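Local coordinates for shikimate dehydrogenase (NADP(+)) (Thermotoga maritima, PDB 3U62), which probably catalyses the reversible NADPH-linked reduction of 3-dehydroshikimate to shikimate, a step on the way to chorismate and the aromatic amino acids, at residues Glu109-Val114 and Ser169-Thr174; Val123-Leu128 and Leu148-Lys153; Trp136-Thr141 and Phe155-Leu160; Val163-Lys168 and Ser186-Lys191. All blocks are in the same frame, centred on the assembly; numbering follows the deposited sequence.

Contact 1. Residues Glu109-Val114 and Ser169-Thr174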
# COMPACT_ATOMS: atom_id res chain seq x y z
N GLU A 109 9.61 -0.60 18.38
CA GLU A 109 10.79 -0.94 17.58
C GLU A 109 11.61 -2.04 18.25
O GLU A 109 11.53 -2.22 19.47
CB GLU A 109 11.66 0.29 17.39
CG GLU A 109 10.98 1.42 16.63
CD GLU A 109 11.81 2.68 16.62
OE1 GLU A 109 11.25 3.76 16.90
OE2 GLU A 109 13.02 2.61 16.32
N PRO A 110 12.43 -2.77 17.46
CA PRO A 110 12.66 -2.67 16.01
C PRO A 110 11.45 -3.06 15.17
O PRO A 110 10.59 -3.83 15.62
CB PRO A 110 13.79 -3.67 15.77
CG PRO A 110 14.45 -3.82 17.09
CD PRO A 110 13.34 -3.76 18.07
N VAL A 111 11.39 -2.51 13.96
CA VAL A 111 10.32 -2.79 13.02
C VAL A 111 10.86 -3.56 11.82
O VAL A 111 11.84 -3.13 11.19
CB VAL A 111 9.64 -1.48 12.53
CG1 VAL A 111 8.50 -1.78 11.57
CG2 VAL A 111 9.14 -0.66 13.71
N VAL A 112 10.23 -4.69 11.51
CA VAL A 112 10.57 -5.46 10.32
C VAL A 112 9.57 -5.15 9.20
O VAL A 112 8.36 -5.20 9.41
CB VAL A 112 10.60 -6.99 10.60
CG1 VAL A 112 10.84 -7.79 9.32
CG2 VAL A 112 11.69 -7.32 11.61
N VAL A 113 10.10 -4.83 8.03
CA VAL A 113 9.30 -4.59 6.84
C VAL A 113 9.63 -5.67 5.81
O VAL A 113 10.77 -5.78 5.37
CB VAL A 113 9.56 -3.18 6.24
CG1 VAL A 113 8.76 -2.98 4.96
CG2 VAL A 113 9.23 -2.09 7.25
N VAL A 114 8.63 -6.48 5.45
CA VAL A 114 8.82 -7.54 4.46
C VAL A 114 8.51 -7.01 3.07
O VAL A 114 7.40 -6.54 2.80
CB VAL A 114 7.95 -8.79 4.77
CG1 VAL A 114 8.31 -9.94 3.83
CG2 VAL A 114 8.11 -9.22 6.22
N SER A 169 7.60 -5.00 15.94
CA SER A 169 6.56 -4.79 14.93
C SER A 169 6.94 -5.45 13.61
O SER A 169 8.11 -5.47 13.22
CB SER A 169 6.31 -3.30 14.71
OG SER A 169 5.87 -2.67 15.91
N LEU A 170 5.93 -5.98 12.93
CA LEU A 170 6.11 -6.63 11.63
C LEU A 170 5.11 -6.10 10.60
O LEU A 170 3.90 -6.07 10.86
CB LEU A 170 5.98 -8.15 11.76
CG LEU A 170 6.01 -9.01 10.49
CD1 LEU A 170 7.38 -8.98 9.83
CD2 LEU A 170 5.61 -10.44 10.80
N PHE A 171 5.63 -5.69 9.45
CA PHE A 171 4.81 -5.24 8.32
C PHE A 171 5.05 -6.16 7.13
O PHE A 171 6.19 -6.30 6.67
CB PHE A 171 5.19 -3.81 7.91
CG PHE A 171 4.73 -2.74 8.86
CD1 PHE A 171 5.35 -2.56 10.09
CD2 PHE A 171 3.70 -1.87 8.50
CE1 PHE A 171 4.94 -1.55 10.96
CE2 PHE A 171 3.27 -0.87 9.37
CZ PHE A 171 3.90 -0.71 10.60
N ASN A 172 3.99 -6.80 6.63
CA ASN A 172 4.07 -7.43 5.32
C ASN A 172 3.61 -6.44 4.26
O ASN A 172 2.49 -5.92 4.33
CB ASN A 172 3.24 -8.71 5.22
CG ASN A 172 3.16 -9.24 3.79
OD1 ASN A 172 2.08 -9.39 3.22
ND2 ASN A 172 4.33 -9.51 3.20
N THR A 173 4.46 -6.19 3.27
CA THR A 173 4.13 -5.29 2.17
C THR A 173 4.12 -6.00 0.82
O THR A 173 3.88 -5.38 -0.23
CB THR A 173 5.07 -4.06 2.11
OG1 THR A 173 6.35 -4.46 1.60
CG2 THR A 173 5.25 -3.43 3.49
N THR A 174 4.37 -7.31 0.84
CA THR A 174 4.41 -8.13 -0.37
C THR A 174 3.03 -8.68 -0.70
O THR A 174 2.06 -8.48 0.05
CB THR A 174 5.38 -9.33 -0.23
OG1 THR A 174 4.83 -10.29 0.69
CG2 THR A 174 6.75 -8.88 0.26
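V111 and F171 meet on one face of two neighbouring parallel strands, 111-114 and 169-172, in the middle of the Rossmann-type sheet of this dehydrogenase. The axes run 4.7 Å apart, and each residue of V111-V114 is paired in order with one of S169-N172. V111 holds CG1 anti to its backbone N (chi1 -179°), which lays that methyl obliquely beside the CD1-CE1 side of the F171 ring, 3.6 Å from CD1; helix 118-129 packs on the same face through V123 and L127. On the other face L170 CD1 touches two valines, 3.7 Å from V112 CG1 and equally close to V114 CG2, beneath helix 160-165. Between these apolar layers the backbones are stitched by nearly straight bonds: V112 N gives to S169 O, F171 N to V112 O and V114 N to F171 O, the last at 2.7 Å. Beyond the paired residues T173 lies beside the end of the first strand, its methyl CG2 3.8 Å from V113 CG1. A valine at T173 would probably leave V114 O with one donor fewer and the strand ends less firmly joined. As it stands, V114 O accepts twice from this residue: T173 N lies in the carbonyl plane at 3.0 Å, while T173 OG1, tilted from that plane, comes to 2.6 Å.

Contact 2. Residues Val123-Leu128 and Leu148-Lys153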
# COMPACT_ATOMS: atom_id res chain seq x y z
N VAL A 123 5.67 2.36 3.17
CA VAL A 123 5.63 2.00 4.59
C VAL A 123 6.85 2.56 5.33
O VAL A 123 6.70 3.15 6.40
CB VAL A 123 5.49 0.47 4.79
CG1 VAL A 123 5.80 0.06 6.22
CG2 VAL A 123 4.10 0.00 4.39
N ILE A 124 8.03 2.38 4.75
CA ILE A 124 9.27 2.90 5.34
C ILE A 124 9.21 4.43 5.50
O ILE A 124 9.55 4.95 6.56
CB ILE A 124 10.53 2.49 4.53
CG1 ILE A 124 10.69 0.97 4.52
CG2 ILE A 124 11.79 3.15 5.10
CD1 ILE A 124 11.50 0.43 3.35
N TYR A 125 8.77 5.12 4.45
CA TYR A 125 8.60 6.57 4.49
C TYR A 125 7.65 6.98 5.62
O TYR A 125 7.95 7.90 6.38
CB TYR A 125 8.08 7.10 3.15
CG TYR A 125 8.02 8.61 3.05
CD1 TYR A 125 9.12 9.34 2.59
CD2 TYR A 125 6.87 9.31 3.41
CE1 TYR A 125 9.07 10.73 2.50
CE2 TYR A 125 6.81 10.69 3.32
CZ TYR A 125 7.91 11.40 2.87
OH TYR A 125 7.85 12.77 2.78
N ALA A 126 6.53 6.27 5.73
CA ALA A 126 5.55 6.52 6.78
C ALA A 126 6.15 6.33 8.18
O ALA A 126 5.95 7.18 9.06
CB ALA A 126 4.33 5.63 6.60
N LEU A 127 6.87 5.23 8.37
CA LEU A 127 7.52 4.93 9.64
C LEU A 127 8.53 6.00 10.04
O LEU A 127 8.57 6.42 11.20
CB LEU A 127 8.20 3.55 9.60
CG LEU A 127 7.30 2.31 9.52
CD1 LEU A 127 8.12 1.10 9.10
CD2 LEU A 127 6.58 2.04 10.84
N LEU A 128 9.34 6.44 9.07
CA LEU A 128 10.32 7.50 9.31
C LEU A 128 9.65 8.83 9.66
O LEU A 128 10.18 9.59 10.48
CB LEU A 128 11.25 7.66 8.11
CG LEU A 128 12.26 6.53 7.86
CD1 LEU A 128 12.88 6.66 6.49
CD2 LEU A 128 13.34 6.49 8.94
N LEU A 148 16.62 0.64 -2.67
CA LEU A 148 16.39 1.20 -1.34
C LEU A 148 17.50 2.16 -0.94
O LEU A 148 18.67 1.78 -0.84
CB LEU A 148 16.29 0.08 -0.29
CG LEU A 148 15.06 -0.82 -0.29
CD1 LEU A 148 15.29 -1.98 0.68
CD2 LEU A 148 13.79 -0.06 0.09
N ASP A 149 17.13 3.42 -0.72
CA ASP A 149 18.08 4.45 -0.28
C ASP A 149 17.84 4.89 1.16
O ASP A 149 18.62 5.66 1.72
CB ASP A 149 18.02 5.66 -1.22
CG ASP A 149 18.51 5.33 -2.62
OD1 ASP A 149 19.38 4.45 -2.78
OD2 ASP A 149 18.02 5.98 -3.58
N PHE A 150 16.76 4.39 1.76
CA PHE A 150 16.38 4.72 3.13
C PHE A 150 17.38 4.19 4.16
O PHE A 150 18.08 3.21 3.88
CB PHE A 150 14.99 4.17 3.44
CG PHE A 150 13.87 4.83 2.68
CD1 PHE A 150 13.21 4.16 1.66
CD2 PHE A 150 13.48 6.13 2.99
CE1 PHE A 150 12.17 4.77 0.96
CE2 PHE A 150 12.45 6.76 2.29
CZ PHE A 150 11.79 6.07 1.27
N PRO A 151 17.46 4.83 5.34
CA PRO A 151 18.36 4.38 6.41
C PRO A 151 17.82 3.14 7.12
O PRO A 151 17.35 3.21 8.26
CB PRO A 151 18.42 5.59 7.35
CG PRO A 151 17.13 6.29 7.15
CD PRO A 151 16.73 6.06 5.72
N VAL A 152 17.91 2.01 6.42
CA VAL A 152 17.40 0.73 6.92
C VAL A 152 18.51 -0.32 6.88
O VAL A 152 19.52 -0.15 6.19
CB VAL A 152 16.18 0.24 6.09
CG1 VAL A 152 15.01 1.21 6.22
CG2 VAL A 152 16.55 0.03 4.62
N LYS A 153 18.31 -1.41 7.62
CA LYS A 153 19.14 -2.60 7.44
C LYS A 153 18.40 -3.56 6.52
O LYS A 153 17.17 -3.61 6.55
CB LYS A 153 19.46 -3.26 8.79
CG LYS A 153 20.35 -2.41 9.68
CD LYS A 153 20.74 -3.14 10.95
CE LYS A 153 21.67 -2.28 11.81
NZ LYS A 153 22.15 -3.01 13.02
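I124 sends its CG2 branch trans to its own backbone N, with CG1 beside that N (chi1 -63°), and F150 swings its ring beside its backbone N (chi1 -68°); together these torsions bring the isoleucine methyl over the phenyl face. The CH-pi contact is close but not central: CG2 of I124 lies 4.0 Å from the F150 ring centroid, 27° off the ring normal, and 3.6 Å from F150 CG at the root of the ring. The same methyl also reaches V152 CG1 at 3.9 Å, so one branch serves two partners, while the other ends in CD1, which touches L148 CD2, the two side chains crossing at about a right angle. One helical turn on, L128 CD1 slants in against F150 CD2 at 3.6 Å and also touches P151 CD. Y125 offers an edge to F150, its CD1 standing 4.2 Å from F150 CE2. P151 centres an inverse gamma turn, in which V152 N bonds to F150 O. No hydrogen bond spans the contact; apolar packing joins helix 118-129 to the loop between helix 142-146 and strand 153-156. I124, L148 and V152 all touch V137 of strand 135-139 as well, the layering of helix and connecting loop over a sheet expected of a Rossmann-type nucleotide-binding domain.

Contact 3. Residues Trp136-Thr141 and Phe155-Leu160. With SO4 (sulfate ion), chain E; SO4 (sulfate ion), chain D.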
# COMPACT_ATOMS: atom_id res chain seq x y z
N TRP A 136 14.19 -2.74 9.83
CA TRP A 136 14.87 -3.85 9.17
C TRP A 136 14.02 -4.36 8.01
O TRP A 136 12.91 -4.86 8.21
CB TRP A 136 15.12 -4.99 10.15
CG TRP A 136 15.89 -4.61 11.40
CD1 TRP A 136 16.73 -3.55 11.55
CD2 TRP A 136 15.89 -5.31 12.65
NE1 TRP A 136 17.25 -3.54 12.82
CE2 TRP A 136 16.76 -4.61 13.51
CE3 TRP A 136 15.25 -6.47 13.12
CZ2 TRP A 136 17.00 -5.02 14.83
CZ3 TRP A 136 15.49 -6.88 14.43
CH2 TRP A 136 16.36 -6.15 15.27
N VAL A 137 14.55 -4.21 6.80
CA VAL A 137 13.87 -4.69 5.61
C VAL A 137 14.30 -6.12 5.32
O VAL A 137 15.49 -6.44 5.32
CB VAL A 137 14.15 -3.78 4.38
CG1 VAL A 137 13.58 -4.37 3.10
CG2 VAL A 137 13.59 -2.38 4.62
N VAL A 138 13.32 -6.99 5.09
CA VAL A 138 13.57 -8.37 4.69
C VAL A 138 12.90 -8.57 3.34
O VAL A 138 11.67 -8.51 3.23
CB VAL A 138 13.01 -9.37 5.73
CG1 VAL A 138 13.28 -10.80 5.29
CG2 VAL A 138 13.61 -9.12 7.10
N ASN A 139 13.70 -8.79 2.30
CA ASN A 139 13.14 -8.91 0.95
C ASN A 139 13.73 -10.05 0.11
O ASN A 139 14.65 -10.75 0.55
CB ASN A 139 13.22 -7.57 0.21
CG ASN A 139 14.57 -7.32 -0.43
OD1 ASN A 139 15.61 -7.39 0.23
ND2 ASN A 139 14.57 -7.02 -1.72
N ARG A 140 13.19 -10.22 -1.09
CA ARG A 140 13.48 -11.38 -1.93
C ARG A 140 14.44 -11.08 -3.08
O ARG A 140 15.32 -11.89 -3.37
CB ARG A 140 12.18 -11.98 -2.47
CG ARG A 140 11.26 -12.55 -1.40
CD ARG A 140 9.83 -12.72 -1.91
NE ARG A 140 9.22 -11.43 -2.24
CZ ARG A 140 8.00 -11.29 -2.76
NH1 ARG A 140 7.24 -12.35 -3.02
NH2 ARG A 140 7.53 -10.07 -3.02
N THR A 141 14.28 -9.92 -3.72
CA THR A 141 15.01 -9.63 -4.96
C THR A 141 16.16 -8.63 -4.76
O THR A 141 16.02 -7.65 -4.02
CB THR A 141 14.08 -9.11 -6.08
OG1 THR A 141 13.57 -7.82 -5.73
CG2 THR A 141 12.91 -10.06 -6.31
N PHE A 155 17.97 -7.52 4.92
CA PHE A 155 18.18 -8.95 5.12
C PHE A 155 17.44 -9.75 4.05
O PHE A 155 16.50 -9.24 3.43
CB PHE A 155 17.67 -9.37 6.51
CG PHE A 155 18.30 -8.60 7.64
CD1 PHE A 155 17.64 -7.51 8.20
CD2 PHE A 155 19.53 -8.98 8.15
CE1 PHE A 155 18.22 -6.79 9.25
CE2 PHE A 155 20.12 -8.27 9.20
CZ PHE A 155 19.46 -7.18 9.75
N SER A 156 17.87 -10.99 3.82
CA SER A 156 17.19 -11.89 2.89
C SER A 156 16.07 -12.65 3.59
O SER A 156 16.04 -12.72 4.82
CB SER A 156 18.19 -12.84 2.23
OG SER A 156 19.05 -13.42 3.20
N LEU A 157 15.15 -13.22 2.81
CA LEU A 157 13.95 -13.85 3.35
C LEU A 157 14.22 -15.07 4.25
O LEU A 157 13.40 -15.39 5.12
CB LEU A 157 12.97 -14.22 2.23
CG LEU A 157 11.50 -14.44 2.60
CD1 LEU A 157 10.79 -13.13 2.94
CD2 LEU A 157 10.76 -15.17 1.49
N ASP A 158 15.35 -15.73 4.04
CA ASP A 158 15.75 -16.85 4.91
C ASP A 158 16.08 -16.39 6.33
O ASP A 158 16.10 -17.19 7.26
CB ASP A 158 16.94 -17.61 4.32
CG ASP A 158 18.13 -16.71 4.05
OD1 ASP A 158 18.04 -15.86 3.14
OD2 ASP A 158 19.16 -16.85 4.75
N GLN A 159 16.33 -15.09 6.48
CA GLN A 159 16.66 -14.51 7.78
C GLN A 159 15.42 -13.98 8.51
O GLN A 159 15.52 -13.53 9.66
CB GLN A 159 17.69 -13.38 7.63
CG GLN A 159 19.01 -13.82 7.03
CD GLN A 159 19.97 -12.66 6.83
OE1 GLN A 159 19.79 -11.84 5.93
NE2 GLN A 159 21.00 -12.60 7.66
N LEU A 160 14.26 -14.03 7.85
CA LEU A 160 13.02 -13.46 8.39
C LEU A 160 12.70 -13.96 9.80
O LEU A 160 12.43 -13.17 10.70
CB LEU A 160 11.83 -13.69 7.45
CG LEU A 160 10.49 -13.09 7.89
CD1 LEU A 160 10.55 -11.57 7.90
CD2 LEU A 160 9.37 -13.56 6.97
S SO4 E . 10.75 -8.12 -2.83
O1 SO4 E . 10.18 -8.84 -3.96
O2 SO4 E . 12.15 -7.81 -3.11
O3 SO4 E . 10.67 -8.95 -1.63
O4 SO4 E . 10.00 -6.88 -2.62
S SO4 D . 4.63 -8.02 -4.77
O1 SO4 D . 4.37 -8.55 -6.11
O2 SO4 D . 5.76 -7.10 -4.81
O3 SO4 D . 4.93 -9.12 -3.86
O4 SO4 D . 3.45 -7.30 -4.30
O HOH W 1 15.49 -13.35 0.14
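F155 O is gripped from the neighbouring strand by N139 N at 3.1 Å and, more weakly, by the CA-H of V138. The return bond, F155 N to V137 O, is shorter at 2.7 Å. Where the strands part, a water takes over, accepting from L157 N and donating to N139 O. V138 lies over this junction with CG1 close to S156 O and L160 CD1. At the other end F155 presents its ring edge to the face of the W136 five-membered ring, centroids 5.7 Å apart and planes at 77°, with CE1 leading. Strands 135-139 and 153-156, linked through helix 142-146, form a beta-alpha-beta unit of the Rossmann-type domain; N139 at the end of its first strand and R140 and T141 just after it are predicted NADP(+) ligands. Here they hold a sulfate, probably from the crystallisation liquor, consistent with a site for a cofactor phosphate; A116 N also bonds this ion. Sulfate E O2 is bound by N139 ND2, T141 N and T141 OG1. Its O3 receives R140 N and, almost straight (176°), R140 NE, both at 2.9 Å. The guanidinium has both sulfates at its edge: NE points to O3 of sulfate E, while NH2 donates to O3 of sulfate D, an ion also held by S175 and R144. R140 CG packs alongside L157 CD2 at 3.9 Å, the two side chains pointing the same way.

Contact 4. Residues Val163-Lys168 and Ser186-Lys191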
# COMPACT_ATOMS: atom_id res chain seq x y z
N VAL A 163 15.14 -12.57 12.45
CA VAL A 163 15.07 -11.12 12.64
C VAL A 163 13.77 -10.68 13.33
O VAL A 163 13.79 -9.74 14.13
CB VAL A 163 15.31 -10.31 11.33
CG1 VAL A 163 16.70 -10.59 10.76
CG2 VAL A 163 14.24 -10.58 10.29
N VAL A 164 12.67 -11.37 13.03
CA VAL A 164 11.38 -11.07 13.66
C VAL A 164 11.42 -11.36 15.16
O VAL A 164 10.80 -10.65 15.96
CB VAL A 164 10.20 -11.81 12.96
CG1 VAL A 164 8.91 -11.70 13.77
CG2 VAL A 164 9.98 -11.26 11.56
N LYS A 165 12.16 -12.40 15.54
CA LYS A 165 12.35 -12.76 16.95
C LYS A 165 12.92 -11.59 17.77
O LYS A 165 12.61 -11.45 18.95
CB LYS A 165 13.26 -13.99 17.05
CG LYS A 165 13.54 -14.49 18.47
CD LYS A 165 12.30 -15.07 19.14
CE LYS A 165 12.61 -15.49 20.57
NZ LYS A 165 11.40 -16.01 21.27
N LYS A 166 13.74 -10.76 17.13
CA LYS A 166 14.39 -9.62 17.78
C LYS A 166 13.63 -8.30 17.62
O LYS A 166 14.10 -7.24 18.05
CB LYS A 166 15.83 -9.46 17.27
CG LYS A 166 16.76 -10.61 17.63
CD LYS A 166 18.20 -10.34 17.19
CE LYS A 166 19.12 -11.48 17.72
NZ LYS A 166 20.55 -11.24 17.38
N ALA A 167 12.45 -8.37 17.00
CA ALA A 167 11.67 -7.18 16.67
C ALA A 167 10.39 -7.07 17.50
O ALA A 167 10.00 -8.01 18.19
CB ALA A 167 11.34 -7.17 15.19
N LYS A 168 9.74 -5.91 17.41
CA LYS A 168 8.49 -5.66 18.12
C LYS A 168 7.31 -5.39 17.18
O LYS A 168 6.15 -5.55 17.58
CB LYS A 168 8.65 -4.51 19.12
CG LYS A 168 9.53 -4.85 20.31
CD LYS A 168 9.35 -3.86 21.44
CE LYS A 168 10.26 -4.19 22.61
NZ LYS A 168 9.96 -3.34 23.80
N SER A 186 8.18 -18.16 12.43
CA SER A 186 7.64 -19.09 13.42
C SER A 186 6.68 -18.43 14.41
O SER A 186 6.66 -17.20 14.55
CB SER A 186 8.79 -19.74 14.20
OG SER A 186 9.58 -18.75 14.87
N ASP A 187 5.89 -19.26 15.09
CA ASP A 187 5.04 -18.82 16.19
C ASP A 187 5.88 -18.16 17.28
O ASP A 187 5.50 -17.11 17.82
CB ASP A 187 4.28 -20.00 16.79
CG ASP A 187 3.16 -20.50 15.89
OD1 ASP A 187 3.04 -20.02 14.75
OD2 ASP A 187 2.40 -21.38 16.34
N ASP A 188 7.02 -18.77 17.60
CA ASP A 188 7.95 -18.26 18.61
C ASP A 188 8.41 -16.83 18.30
O ASP A 188 8.51 -16.00 19.20
CB ASP A 188 9.16 -19.19 18.74
CG ASP A 188 10.16 -18.70 19.77
OD1 ASP A 188 11.32 -18.43 19.39
OD2 ASP A 188 9.79 -18.58 20.96
N SER A 189 8.69 -16.56 17.02
CA SER A 189 9.13 -15.24 16.59
C SER A 189 7.98 -14.22 16.57
O SER A 189 8.19 -13.05 16.89
CB SER A 189 9.79 -15.32 15.21
OG SER A 189 10.95 -16.15 15.25
N LEU A 190 6.79 -14.68 16.20
CA LEU A 190 5.61 -13.81 16.10
C LEU A 190 5.00 -13.46 17.46
O LEU A 190 4.49 -12.35 17.63
CB LEU A 190 4.54 -14.45 15.22
CG LEU A 190 4.77 -14.61 13.72
CD1 LEU A 190 3.74 -15.55 13.12
CD2 LEU A 190 4.74 -13.26 13.01
N LYS A 191 5.04 -14.40 18.39
CA LYS A 191 4.22 -14.34 19.62
C LYS A 191 4.37 -13.07 20.45
O LYS A 191 3.39 -12.58 21.02
CB LYS A 191 4.44 -15.58 20.50
CG LYS A 191 5.82 -15.66 21.15
CD LYS A 191 5.98 -16.91 21.99
CE LYS A 191 7.33 -16.93 22.69
NZ LYS A 191 7.56 -18.19 23.44
O HOH W 2 9.17 -10.85 18.40
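K165 passes S189 and reaches the carboxylate of D188. Its chain starts out with CG pointing away from the backbone N (chi1 -179°) and bends at chi2 (68°), which lets NZ face both oxygens, 3.0 Å from D188 OD2 and 3.1 Å from D188 OD1. Each bond is weak as a hydrogen bond, but together they make a salt bridge. K191 NZ adds a longer, weak one, 3.4 Å from D188 OD2, so a single carboxylate serves two ammonium groups whose NZ atoms lie 4.9 Å apart. Were D188 an alanine, those two lysines would probably lose their shared counter-charge. Deeper in, V164 CG1 packs on S189 O at 3.5 Å and K165 CB lies 3.6 Å from S189 OG. That hydroxyl is bonded to the carboxylate of D161, which also holds S186 OG. S186 is the N-cap of helix 187-190: its OG accepts from S189 N at 3.2 Å, satisfying an amide of the first turn. The carbonyls V164 O and S189 O, one from each segment, are bridged by a water 2.8 Å from S189 O, though this water has more acceptors around it than protons to give. The join between the end of helix 160-165 and the short helix 187-190 is therefore largely polar, with exposed lysines, and rests on two carboxylates, D161 toward the serines and D188 toward the lysines.

How the contacts relate
Starting from strand 111-114, the chain runs through helix 118-129, strand 135-139, helix 142-146, strand 153-156 and helix 160-165 before strand 169-172 returns to close contact 1, the widest loop. Contacts 2 and 3 nest inside it and cross each other: 123-128 opens first, 136-141 next, then 148-153 and 155-160 close them in the same order. Contact 4 begins at 163-168, before contact 1 has closed, and ends at 186-191 after it, so these two also cross. V111 and V113 bond to W136, joining contacts 1 and 3 in one sheet; contact 2 packs a helix and loop on one side of it, contact 4 joins helices on the other.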